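Local coordinates for antifreeze protein (Marinomonas primoryensis, PDB 3P4G) that binds ice as a hyperactive, calcium-dependent antifreeze protein whose right-handed beta-helix probably holds clathrate-like waters that anchor it to the ice surface, at residues D141-G146 / D160-G165; D148-L153 / D167-V172; D177-E182 / G198-L203; G109-A114 / G128-D133. All coordinates share one frame; numbering follows the deposited sequence.

Contact 1 of 4, residues D141-G146 / D160-G165. With CA (calcium ion), chain J; CA (calcium ion), chain I; CA (calcium ion), chain K.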
loop_
_atom_site.group_PDB
_atom_site.type_symbol
_atom_site.label_atom_id
_atom_site.label_comp_id
_atom_site.label_asym_id
_atom_site.label_seq_id
_atom_site.Cartn_x
_atom_site.Cartn_y
_atom_site.Cartn_z
ATOM N N ASP A 141 -3.989 4.027 10.910
ATOM C CA ASP A 141 -3.692 5.204 10.092
ATOM C C ASP A 141 -4.316 5.159 8.709
ATOM O O ASP A 141 -4.434 4.086 8.079
ATOM C CB ASP A 141 -2.195 5.351 9.954
ATOM C CG ASP A 141 -1.491 5.347 11.329
ATOM O OD1 ASP A 141 -1.634 6.326 12.122
ATOM O OD2 ASP A 141 -0.704 4.418 11.578
ATOM N N ASN A 142 -4.674 6.343 8.240
ATOM C CA ASN A 142 -5.142 6.535 6.870
ATOM C C ASN A 142 -4.058 7.266 6.102
ATOM O O ASN A 142 -3.599 8.333 6.567
ATOM C CB ASN A 142 -6.395 7.353 6.845
ATOM C CG ASN A 142 -7.181 7.134 5.553
ATOM O OD1 ASN A 142 -7.900 6.144 5.423
ATOM N ND2 ASN A 142 -6.963 8.026 4.550
ATOM N N ILE A 143 -3.572 6.637 5.006
ATOM C CA ILE A 143 -2.536 7.253 4.132
ATOM C C ILE A 143 -3.089 7.368 2.687
ATOM O O ILE A 143 -3.562 6.367 2.098
ATOM C CB ILE A 143 -1.206 6.468 4.123
ATOM C CG1 ILE A 143 -0.663 6.274 5.568
ATOM C CG2 ILE A 143 -0.160 7.160 3.267
ATOM C CD1 ILE A 143 -0.969 4.901 6.101
ATOM N N GLN A 144 -3.042 8.575 2.127
ATOM C CA GLN A 144 -3.442 8.744 0.765
ATOM C C GLN A 144 -2.300 9.470 0.040
ATOM O O GLN A 144 -1.815 10.523 0.506
ATOM C CB GLN A 144 -4.680 9.610 0.697
ATOM C CG GLN A 144 -5.141 9.804 -0.729
ATOM C CD GLN A 144 -6.591 10.214 -0.901
ATOM O OE1 GLN A 144 -7.494 9.747 -0.181
ATOM N NE2 GLN A 144 -6.831 11.106 -1.875
ATOM N N ILE A 145 -1.877 8.871 -1.063
ATOM C CA ILE A 145 -0.768 9.405 -1.903
ATOM C C ILE A 145 -1.352 9.567 -3.285
ATOM O O ILE A 145 -1.734 8.562 -3.913
ATOM C CB ILE A 145 0.453 8.400 -1.962
ATOM C CG1 ILE A 145 0.900 7.908 -0.598
ATOM C CG2 ILE A 145 1.666 9.006 -2.833
ATOM C CD1 ILE A 145 1.406 8.997 0.412
ATOM N N GLY A 146 -1.405 10.802 -3.790
ATOM C CA GLY A 146 -2.052 11.081 -5.068
ATOM C C GLY A 146 -1.238 10.537 -6.229
ATOM O O GLY A 146 -1.811 10.050 -7.197
ATOM N N ASP A 160 -4.532 -0.283 9.043
ATOM C CA ASP A 160 -4.201 0.901 8.226
ATOM C C ASP A 160 -4.856 0.834 6.859
ATOM O O ASP A 160 -5.051 -0.249 6.276
ATOM C CB ASP A 160 -2.669 1.001 8.047
ATOM C CG ASP A 160 -1.916 0.984 9.422
ATOM O OD1 ASP A 160 -2.103 1.912 10.259
ATOM O OD2 ASP A 160 -1.131 0.053 9.687
ATOM N N ASN A 161 -5.114 2.012 6.312
ATOM C CA ASN A 161 -5.716 2.123 4.994
ATOM C C ASN A 161 -4.781 2.977 4.142
ATOM O O ASN A 161 -4.424 4.103 4.546
ATOM C CB ASN A 161 -7.071 2.785 5.076
ATOM C CG ASN A 161 -7.743 2.828 3.704
ATOM O OD1 ASN A 161 -7.959 1.792 3.110
ATOM N ND2 ASN A 161 -8.017 4.026 3.169
ATOM N N LEU A 162 -4.332 2.397 3.027
ATOM C CA LEU A 162 -3.405 3.064 2.099
ATOM C C LEU A 162 -4.073 3.149 0.722
ATOM O O LEU A 162 -4.430 2.111 0.149
ATOM C CB LEU A 162 -2.091 2.289 2.020
ATOM C CG LEU A 162 -1.103 2.794 0.946
ATOM C CD1 LEU A 162 -0.770 4.291 1.152
ATOM C CD2 LEU A 162 0.149 1.927 1.021
ATOM N N ILE A 163 -4.235 4.371 0.193
ATOM C CA ILE A 163 -4.790 4.559 -1.141
ATOM C C ILE A 163 -3.741 5.358 -1.952
ATOM O O ILE A 163 -3.316 6.441 -1.509
ATOM C CB ILE A 163 -6.102 5.387 -1.166
ATOM C CG1 ILE A 163 -7.242 4.730 -0.419
ATOM C CG2 ILE A 163 -6.572 5.585 -2.628
ATOM C CD1 ILE A 163 -8.616 5.485 -0.627
ATOM N N ILE A 164 -3.237 4.741 -3.020
ATOM C CA ILE A 164 -2.201 5.341 -3.945
ATOM C C ILE A 164 -2.834 5.593 -5.274
ATOM O O ILE A 164 -3.396 4.692 -5.883
ATOM C CB ILE A 164 -1.094 4.334 -4.109
ATOM C CG1 ILE A 164 -0.515 4.123 -2.737
ATOM C CG2 ILE A 164 -0.019 4.795 -5.202
ATOM C CD1 ILE A 164 0.276 2.805 -2.593
ATOM N N GLY A 165 -2.696 6.818 -5.776
ATOM C CA GLY A 165 -3.287 7.126 -7.080
ATOM C C GLY A 165 -2.596 6.463 -8.261
ATOM O O GLY A 165 -3.235 6.044 -9.213
HETATM CA CA CA J . -0.369 2.135 11.758
HETATM CA CA CA I . 0.043 6.352 13.674
HETATM CA CA CA K . -0.906 -2.296 9.817
#
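Asp-141 and Asp-160 share a calcium ion between neighbouring coils of the right-handed Ca2+-binding beta-helix: Asp-141 OD2 binds it at 2.3 Å, and Asp-160 OD1 likewise at 2.3 Å. The other two oxygens, Asp-141 OD1 and Asp-160 OD2, bind the next calcium ions along the row, which makes each carboxylate a bridge between two metals. Carbonyl oxygens, among them those of Gly-137, Asp-139 and Ala-155, help complete the shared site.

One step outward, the rotation of the Asp-160 carboxylate is fixed. Its CG stands beside its own backbone N (chi1 -54°), and OD1 receives Asp-141 N at 2.9 Å on the lone pair facing away from OD2. Behind the metals, strands 142-145 and 161-164 run parallel with axes 4.8 Å apart, and their amides and carbonyls pair alternately.

On the outer face Asn-142 and Asn-161 lie side by side with amide planes 35° apart. Asn-161 ND2 donates to Asn-142 OD1 over 3.1 Å, approaching 37° above the acceptor's carbonyl plane, while Asn-142 OD1 stays near the plane of the Asn-161 amide. With an alanine in place of Asn-142, Asn-161 ND2 would probably lose this acceptor and its amide could turn more easily. On the opposite, inward face the branched ends pack obliquely, Ile-143 CG2 resting 3.6 Å from Leu-162 CD1.

Contact 2 of 4, residues D148-L153 / D167-V172. With MG (magnesium ion), chain S; MG (magnesium ion), chain T.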
loop_
_atom_site.group_PDB
_atom_site.type_symbol
_atom_site.label_atom_id
_atom_site.label_comp_id
_atom_site.label_asym_id
_atom_site.label_seq_id
_atom_site.Cartn_x
_atom_site.Cartn_y
_atom_site.Cartn_z
ATOM N N ASP A 148 2.892 8.598 -6.963
ATOM C CA ASP A 148 3.591 7.327 -6.842
ATOM C C ASP A 148 4.159 7.185 -5.448
ATOM O O ASP A 148 4.409 8.198 -4.769
ATOM C CB ASP A 148 4.805 7.375 -7.778
ATOM C CG ASP A 148 4.428 7.481 -9.228
ATOM O OD1 ASP A 148 3.464 6.841 -9.645
ATOM O OD2 ASP A 148 5.143 8.166 -10.002
ATOM N N VAL A 149 4.341 5.937 -5.037
ATOM C CA VAL A 149 5.125 5.610 -3.850
ATOM C C VAL A 149 6.500 5.137 -4.367
ATOM O O VAL A 149 6.629 4.039 -4.936
ATOM C CB VAL A 149 4.450 4.539 -2.999
ATOM C CG1 VAL A 149 5.459 4.037 -1.862
ATOM C CG2 VAL A 149 3.167 5.111 -2.343
ATOM N N ASN A 150 7.519 5.987 -4.208
ATOM C CA ASN A 150 8.870 5.695 -4.787
ATOM C C ASN A 150 9.877 5.187 -3.763
ATOM O O ASN A 150 10.955 4.633 -4.106
ATOM C CB ASN A 150 9.405 6.928 -5.464
ATOM C CG ASN A 150 8.621 7.271 -6.665
ATOM O OD1 ASN A 150 8.134 6.380 -7.350
ATOM N ND2 ASN A 150 8.500 8.559 -6.951
ATOM N N ALA A 151 9.529 5.339 -2.505
ATOM C CA ALA A 151 10.424 5.005 -1.430
ATOM C C ALA A 151 9.781 3.978 -0.462
ATOM O O ALA A 151 8.832 3.263 -0.859
ATOM C CB ALA A 151 10.828 6.331 -0.709
ATOM N N ALA A 152 10.282 3.854 0.771
ATOM C CA ALA A 152 9.632 2.966 1.748
ATOM C C ALA A 152 8.330 3.555 2.263
ATOM O O ALA A 152 8.234 4.752 2.489
ATOM C CB ALA A 152 10.548 2.650 2.972
ATOM N N LEU A 153 7.324 2.726 2.456
ATOM C CA LEU A 153 6.120 3.216 3.108
ATOM C C LEU A 153 5.742 2.117 4.124
ATOM O O LEU A 153 5.379 0.987 3.767
ATOM C CB LEU A 153 4.996 3.489 2.102
ATOM C CG LEU A 153 3.795 4.266 2.674
ATOM C CD1 LEU A 153 2.967 4.867 1.501
ATOM C CD2 LEU A 153 2.854 3.441 3.579
ATOM N N ASP A 167 1.619 4.682 -9.173
ATOM C CA ASP A 167 2.382 3.407 -9.158
ATOM C C ASP A 167 3.055 3.173 -7.808
ATOM O O ASP A 167 3.260 4.119 -7.012
ATOM C CB ASP A 167 3.551 3.463 -10.176
ATOM C CG ASP A 167 3.092 3.599 -11.605
ATOM O OD1 ASP A 167 1.959 3.230 -11.941
ATOM O OD2 ASP A 167 3.899 4.077 -12.421
ATOM N N VAL A 168 3.413 1.925 -7.577
ATOM C CA VAL A 168 4.338 1.612 -6.470
ATOM C C VAL A 168 5.664 1.199 -7.110
ATOM O O VAL A 168 5.738 0.214 -7.856
ATOM C CB VAL A 168 3.823 0.461 -5.606
ATOM C CG1 VAL A 168 4.872 0.087 -4.528
ATOM C CG2 VAL A 168 2.481 0.797 -4.899
ATOM N N SER A 169 6.719 1.940 -6.778
ATOM C CA SER A 169 8.069 1.576 -7.227
ATOM C C SER A 169 8.930 1.266 -6.015
ATOM O O SER A 169 9.972 0.595 -6.144
ATOM C CB SER A 169 8.694 2.710 -8.043
ATOM O OG SER A 169 8.097 2.847 -9.351
ATOM N N GLY A 170 8.538 1.747 -4.838
ATOM C CA GLY A 170 9.231 1.416 -3.596
ATOM C C GLY A 170 8.643 0.196 -2.889
ATOM O O GLY A 170 7.984 -0.666 -3.524
ATOM N N ILE A 171 8.937 0.066 -1.595
ATOM C CA ILE A 171 8.479 -1.084 -0.822
ATOM C C ILE A 171 7.427 -0.628 0.200
ATOM O O ILE A 171 7.745 0.156 1.123
ATOM C CB ILE A 171 9.678 -1.806 -0.096
ATOM C CG1 ILE A 171 10.619 -2.414 -1.146
ATOM C CG2 ILE A 171 9.141 -2.931 0.753
ATOM C CD1 ILE A 171 11.962 -2.854 -0.652
ATOM N N VAL A 172 6.193 -1.106 0.018
ATOM C CA VAL A 172 5.073 -0.849 0.945
ATOM C C VAL A 172 4.956 -2.044 1.905
ATOM O O VAL A 172 4.886 -3.210 1.464
ATOM C CB VAL A 172 3.750 -0.688 0.155
ATOM C CG1 VAL A 172 2.516 -0.664 1.074
ATOM C CG2 VAL A 172 3.785 0.556 -0.697
HETATM MG MG MG S . 5.047 8.572 -11.917
HETATM MG MG MG T . 3.771 3.676 -14.434
HETATM O O HOH W 1 3.114 7.829 -12.090
HETATM O O HOH W 2 7.119 5.325 -9.694
HETATM O O HOH W 3 5.521 6.596 -12.303
HETATM O O HOH W 4 5.202 8.839 -13.863
HETATM O O HOH W 5 5.051 10.590 -11.615
HETATM O O HOH W 6 7.115 8.787 -12.040
#
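Val-149 O is gripped by two consecutive amides of the next coil of the beta-helix: Ser-169 N at 2.8 Å, almost in line with the C=O bond, and Gly-170 N at 3.0 Å, tilted 29° from the carbonyl plane. This pair of hydrogen bonds on one oxygen marks a corner where the paired backbones turn before strand 171-173 begins. Gly-170 lies close against the neighbouring coil, where a beta carbon would run into Ala-151 O. Pairing resumes beyond the corner, where Leu-153 N donates to Ile-171 O.

At the start of the segments Asp-148 divides its carboxylate between protein and metal. OD1 accepts Asp-167 N at 2.9 Å on its anti lone pair, and OD2 binds a magnesium ion at 2.0 Å. A chi1 of -64°, with CG opposite the carbonyl carbon, brings OD1 to the Asp-167 amide and leaves OD2 turned to the metal. Five waters fill the rest of that octahedral shell. One also donates to Asp-148 OD1 over 2.7 Å, closing a ring through the metal, and another donates to Asp-167 OD2 over 3.0 Å. Asp-167 OD2 itself binds a second magnesium ion at 2.1 Å, while Asp-167 OD1 takes the amide of Thr-186. Thus two carboxylates on successive coils are connected through a hydrated cation, which probably softens their repulsion.

A separate water joins Asn-150 OD1 to Ser-169 OG, a hydroxyl that also bonds to Asn-188. Inside the coil Val-149 and Val-172 cross at about a right angle, Val-149 CG1 meeting Val-172 CG2 at 4.0 Å.

Contact 3 of 4, residues D177-E182 / G198-L203. With CA (calcium ion), chain L; CA (calcium ion), chain M; CA (calcium ion), chain K.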
loop_
_atom_site.group_PDB
_atom_site.type_symbol
_atom_site.label_atom_id
_atom_site.label_comp_id
_atom_site.label_asym_id
_atom_site.label_seq_id
_atom_site.Cartn_x
_atom_site.Cartn_y
_atom_site.Cartn_z
ATOM N N ASP A 177 -1.834 -6.350 11.898
ATOM C CA ASP A 177 -3.297 -6.000 11.852
ATOM C C ASP A 177 -3.870 -5.978 10.423
ATOM O O ASP A 177 -3.198 -6.385 9.457
ATOM C CB ASP A 177 -3.540 -4.718 12.687
ATOM C CG ASP A 177 -2.989 -4.875 14.084
ATOM O OD1 ASP A 177 -1.972 -4.210 14.416
ATOM O OD2 ASP A 177 -3.554 -5.719 14.849
ATOM N N ASN A 178 -5.115 -5.536 10.310
ATOM C CA ASN A 178 -5.943 -5.822 9.116
ATOM C C ASN A 178 -5.960 -4.571 8.235
ATOM O O ASN A 178 -6.675 -3.598 8.473
ATOM C CB ASN A 178 -7.313 -6.196 9.524
ATOM C CG ASN A 178 -7.323 -7.391 10.487
ATOM O OD1 ASN A 178 -6.497 -8.324 10.394
ATOM N ND2 ASN A 178 -8.272 -7.366 11.417
ATOM N N ASP A 179 -5.099 -4.616 7.249
ATOM C CA ASP A 179 -4.835 -3.465 6.411
ATOM C C ASP A 179 -5.467 -3.561 5.014
ATOM O O ASP A 179 -5.639 -4.665 4.474
ATOM C CB ASP A 179 -3.335 -3.348 6.171
ATOM C CG ASP A 179 -2.526 -3.300 7.476
ATOM O OD1 ASP A 179 -2.608 -2.306 8.248
ATOM O OD2 ASP A 179 -1.753 -4.235 7.738
ATOM N N THR A 180 -5.723 -2.380 4.429
ATOM C CA THR A 180 -6.289 -2.242 3.051
ATOM C C THR A 180 -5.304 -1.425 2.255
ATOM O O THR A 180 -4.812 -0.396 2.735
ATOM C CB THR A 180 -7.608 -1.522 3.028
ATOM O OG1 THR A 180 -8.563 -2.377 3.669
ATOM C CG2 THR A 180 -8.046 -1.204 1.581
ATOM N N VAL A 181 -5.009 -1.913 1.061
ATOM C CA VAL A 181 -4.216 -1.118 0.082
ATOM C C VAL A 181 -5.008 -1.104 -1.218
ATOM O O VAL A 181 -5.516 -2.138 -1.676
ATOM C CB VAL A 181 -2.861 -1.773 -0.210
ATOM C CG1 VAL A 181 -2.036 -0.944 -1.231
ATOM C CG2 VAL A 181 -2.058 -1.926 1.120
ATOM N N GLU A 182 -5.065 0.074 -1.815
ATOM C CA GLU A 182 -5.524 0.206 -3.213
ATOM C C GLU A 182 -4.461 0.974 -4.006
ATOM O O GLU A 182 -4.045 2.089 -3.613
ATOM C CB GLU A 182 -6.837 0.986 -3.239
ATOM C CG GLU A 182 -8.012 0.238 -2.508
ATOM C CD GLU A 182 -9.302 1.030 -2.404
ATOM O OE1 GLU A 182 -9.293 2.258 -2.627
ATOM O OE2 GLU A 182 -10.342 0.423 -2.037
ATOM N N GLY A 198 -2.177 -10.372 9.783
ATOM C CA GLY A 198 -3.526 -9.813 9.688
ATOM C C GLY A 198 -4.260 -10.290 8.444
ATOM O O GLY A 198 -3.690 -10.908 7.493
ATOM N N ASP A 199 -5.561 -9.876 8.494
ATOM C CA ASP A 199 -6.479 -10.296 7.397
ATOM C C ASP A 199 -6.554 -9.107 6.473
ATOM O O ASP A 199 -7.247 -8.119 6.763
ATOM C CB ASP A 199 -7.860 -10.693 7.924
ATOM C CG ASP A 199 -7.838 -12.004 8.684
ATOM O OD1 ASP A 199 -6.840 -12.743 8.568
ATOM O OD2 ASP A 199 -8.775 -12.378 9.421
ATOM N N ASP A 200 -5.687 -9.077 5.408
ATOM C CA ASP A 200 -5.491 -7.868 4.594
ATOM C C ASP A 200 -6.171 -7.898 3.240
ATOM O O ASP A 200 -6.372 -8.992 2.699
ATOM C CB ASP A 200 -4.010 -7.673 4.370
ATOM C CG ASP A 200 -3.200 -7.642 5.710
ATOM O OD1 ASP A 200 -3.224 -6.652 6.470
ATOM O OD2 ASP A 200 -2.509 -8.613 5.972
ATOM N N SER A 201 -6.426 -6.695 2.676
ATOM C CA SER A 201 -7.040 -6.557 1.363
ATOM C C SER A 201 -6.146 -5.707 0.472
ATOM O O SER A 201 -5.717 -4.641 0.889
ATOM C CB SER A 201 -8.418 -5.886 1.484
ATOM O OG SER A 201 -8.868 -5.769 0.118
ATOM N N LEU A 202 -5.861 -6.198 -0.747
ATOM C CA LEU A 202 -5.164 -5.419 -1.779
ATOM C C LEU A 202 -5.957 -5.399 -3.102
ATOM O O LEU A 202 -6.408 -6.439 -3.605
ATOM C CB LEU A 202 -3.760 -6.016 -2.001
ATOM C CG LEU A 202 -3.025 -5.445 -3.226
ATOM C CD1 LEU A 202 -2.782 -3.905 -3.148
ATOM C CD2 LEU A 202 -1.703 -6.169 -3.454
ATOM N N LEU A 203 -6.036 -4.220 -3.705
ATOM C CA LEU A 203 -6.528 -4.086 -5.060
ATOM C C LEU A 203 -5.489 -3.322 -5.849
ATOM O O LEU A 203 -5.091 -2.224 -5.447
ATOM C CB LEU A 203 -7.828 -3.268 -5.071
ATOM C CG LEU A 203 -8.309 -2.831 -6.471
ATOM C CD1 LEU A 203 -8.564 -4.044 -7.393
ATOM C CD2 LEU A 203 -9.586 -1.958 -6.406
HETATM CA CA CA L . -1.421 -6.551 7.855
HETATM CA CA CA M . -2.021 -10.898 5.837
HETATM CA CA CA K . -0.906 -2.296 9.817
#
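Val-181 and Leu-202 lie side by side and point the same way into the coil interior. Val-181 CG1 and Leu-202 CG are both anti to their backbone N (chi1 180° and 170°), and Leu-202 CD1 comes against Val-181 CG1 at 3.6 Å. Leu-195 touches both side chains from a neighbouring loop.

Asp-179 and Asp-200 are likewise turned to a common target. Asp-179 OD2 and Asp-200 OD1 bind the same calcium ion, each at 2.3 Å, joined by Asp-177 O at 2.4 Å, while Asp-179 OD1 and Asp-200 OD2 serve the ions on either side. Asp-179 N steadies this pairing by donating to Asp-200 OD1 over 2.9 Å, on the anti side of the carboxylate.

Asn-178, exposed on the turn, reaches across to the next coil, its OD1 taking Asp-199 N at 2.6 Å, the bond nearly straight (176° at the hydrogen). Gly-198 passes close by, where a beta carbon would strike Asp-177 O.

Carbonyls from the turn and bridging aspartates from successive coils, leading into parallel strands 180-183 and 201-204, are typical of calcium-bound beta-helical repeats, and resemble the RTX beta-roll.

Contact 4 of 4, residues G109-A114 / G128-D133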
loop_
_atom_site.group_PDB
_atom_site.type_symbol
_atom_site.label_atom_id
_atom_site.label_comp_id
_atom_site.label_asym_id
_atom_site.label_seq_id
_atom_site.Cartn_x
_atom_site.Cartn_y
_atom_site.Cartn_z
ATOM N N GLY A 109 1.645 19.080 -2.336
ATOM C CA GLY A 109 2.762 18.848 -3.305
ATOM C C GLY A 109 3.485 17.501 -3.145
ATOM O O GLY A 109 2.931 16.509 -2.618
ATOM N N ASP A 110 4.760 17.477 -3.538
ATOM C CA ASP A 110 5.546 16.234 -3.519
ATOM C C ASP A 110 6.314 16.194 -2.223
ATOM O O ASP A 110 6.645 17.256 -1.672
ATOM C CB ASP A 110 6.565 16.300 -4.642
ATOM C CG ASP A 110 5.914 16.336 -6.024
ATOM O OD1 ASP A 110 5.003 15.546 -6.297
ATOM O OD2 ASP A 110 6.364 17.128 -6.868
ATOM N N VAL A 111 6.597 14.988 -1.758
ATOM C CA VAL A 111 7.301 14.820 -0.514
ATOM C C VAL A 111 8.563 14.057 -0.832
ATOM O O VAL A 111 8.494 12.913 -1.293
ATOM C CB VAL A 111 6.455 14.007 0.497
ATOM C CG1 VAL A 111 7.380 13.554 1.752
ATOM C CG2 VAL A 111 5.254 14.834 0.922
ATOM N N SER A 112 9.708 14.652 -0.512
ATOM C CA SER A 112 11.017 14.045 -0.785
ATOM C C SER A 112 11.841 13.843 0.509
ATOM O O SER A 112 13.035 13.547 0.448
ATOM C CB SER A 112 11.784 14.894 -1.805
ATOM O OG SER A 112 12.045 16.233 -1.327
ATOM N N ALA A 113 11.212 14.081 1.660
ATOM C CA ALA A 113 11.878 13.882 2.939
ATOM C C ALA A 113 11.069 12.886 3.744
ATOM O O ALA A 113 9.922 12.581 3.412
ATOM C CB ALA A 113 11.975 15.231 3.689
ATOM N N ALA A 114 11.635 12.400 4.853
ATOM C CA ALA A 114 10.889 11.457 5.659
ATOM C C ALA A 114 9.643 12.071 6.309
ATOM O O ALA A 114 9.609 13.278 6.624
ATOM C CB ALA A 114 11.785 10.894 6.722
ATOM N N GLY A 128 0.974 14.878 -4.177
ATOM C CA GLY A 128 1.988 14.564 -5.201
ATOM C C GLY A 128 2.607 13.182 -5.029
ATOM O O GLY A 128 1.956 12.230 -4.579
ATOM N N ASN A 129 3.886 13.084 -5.416
ATOM C CA ASN A 129 4.637 11.831 -5.248
ATOM C C ASN A 129 5.327 11.684 -3.919
ATOM O O ASN A 129 5.808 12.666 -3.343
ATOM C CB ASN A 129 5.738 11.754 -6.342
ATOM C CG ASN A 129 5.151 11.796 -7.766
ATOM O OD1 ASN A 129 5.663 12.510 -8.652
ATOM N ND2 ASN A 129 4.094 11.057 -7.982
ATOM N N LEU A 130 5.455 10.447 -3.458
ATOM C CA LEU A 130 6.172 10.229 -2.214
ATOM C C LEU A 130 7.510 9.642 -2.574
ATOM O O LEU A 130 7.552 8.494 -3.065
ATOM C CB LEU A 130 5.392 9.280 -1.300
ATOM C CG LEU A 130 6.112 8.853 -0.006
ATOM C CD1 LEU A 130 6.259 10.074 0.963
ATOM C CD2 LEU A 130 5.500 7.631 0.747
ATOM N N SER A 131 8.591 10.388 -2.319
ATOM C CA SER A 131 9.957 9.889 -2.585
ATOM C C SER A 131 10.858 9.912 -1.350
ATOM O O SER A 131 12.051 9.629 -1.462
ATOM C CB SER A 131 10.658 10.616 -3.749
ATOM O OG SER A 131 10.747 12.017 -3.533
ATOM N N GLY A 132 10.304 10.270 -0.193
ATOM C CA GLY A 132 11.013 10.088 1.095
ATOM C C GLY A 132 10.299 8.942 1.793
ATOM O O GLY A 132 9.195 8.557 1.374
ATOM N N ASP A 133 10.898 8.378 2.829
ATOM C CA ASP A 133 10.313 7.239 3.514
ATOM C C ASP A 133 9.245 7.692 4.457
ATOM O O ASP A 133 9.485 8.551 5.289
ATOM C CB ASP A 133 11.361 6.489 4.361
ATOM C CG ASP A 133 12.410 5.796 3.517
ATOM O OD1 ASP A 133 12.241 5.593 2.281
ATOM O OD2 ASP A 133 13.435 5.428 4.099
#
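Val-111 pairs with Leu-130 in a single backbone bridge, their CA atoms 5.0 Å apart, and the end-to-end directions of segments 109-114 and 128-133 differ by only 1°. Val-111 uses both of its polar backbone atoms: its N donates to Asn-129 O at 2.9 Å, and its O accepts Ser-131 N at 2.7 Å, with a weak bond from Gly-132 N besides. One step earlier Gly-128 N meets Gly-109 O at 3.0 Å, coming from 58° above the carbonyl plane instead of along a lone pair. Past the bridge the segments stay close through Ala-114 CA, which lies 3.2 Å from Asp-133 O in a CA-H...O contact.

Asp-110 is the side chain that extends the pairing. Its first torsion (chi1 -64°) turns CG away from the carbonyl carbon and carries OD1 across to Asn-129 N at 2.8 Å, where the anti lone pair receives the amide hydrogen. The same oxygen overlies Gly-128, and a beta carbon on that glycine would collide with it. Were Asp-110 replaced by an alanine, Asn-129 N would probably be left without its acceptor and this end of the loop less firmly tied to its neighbour. On the inner side Val-111 and Leu-130 point the same way, with Val-111 CG1 3.7 Å from Leu-130 CD1.

These corners of the beta-helix connect strand 104-107 to 115-116 and strand 123-126 to 134-135. The stacking continues both ways: Asp-91 OD1 of the preceding coil accepts from Asp-110 N, and Asp-133 OD1 accepts from Ala-152 N of the following coil.

In the fold
All four contacts stack one beta-helix coil on the next, and in each a carboxylate accepts a backbone amide. Contacts 1 and 3 lie on the calcium side: strands 161-164 and 180-183 are neighbours, and aspartates of both bind one shared calcium ion. Contacts 2 and 4 lie at the opposite turns, joined by backbone pairing of Leu-130 with Asp-148 and Asn-150; contact 2 binds hydrated magnesium, contact 4 has no metal between its segments. Contacts 1 and 2 are the more buried, contact 3 less so, and contact 4 is nearest the surface. The interior is common ground, as Leu-162 CD2 of contact 1 meets Val-172 CG1 of contact 2 at 3.5 Å.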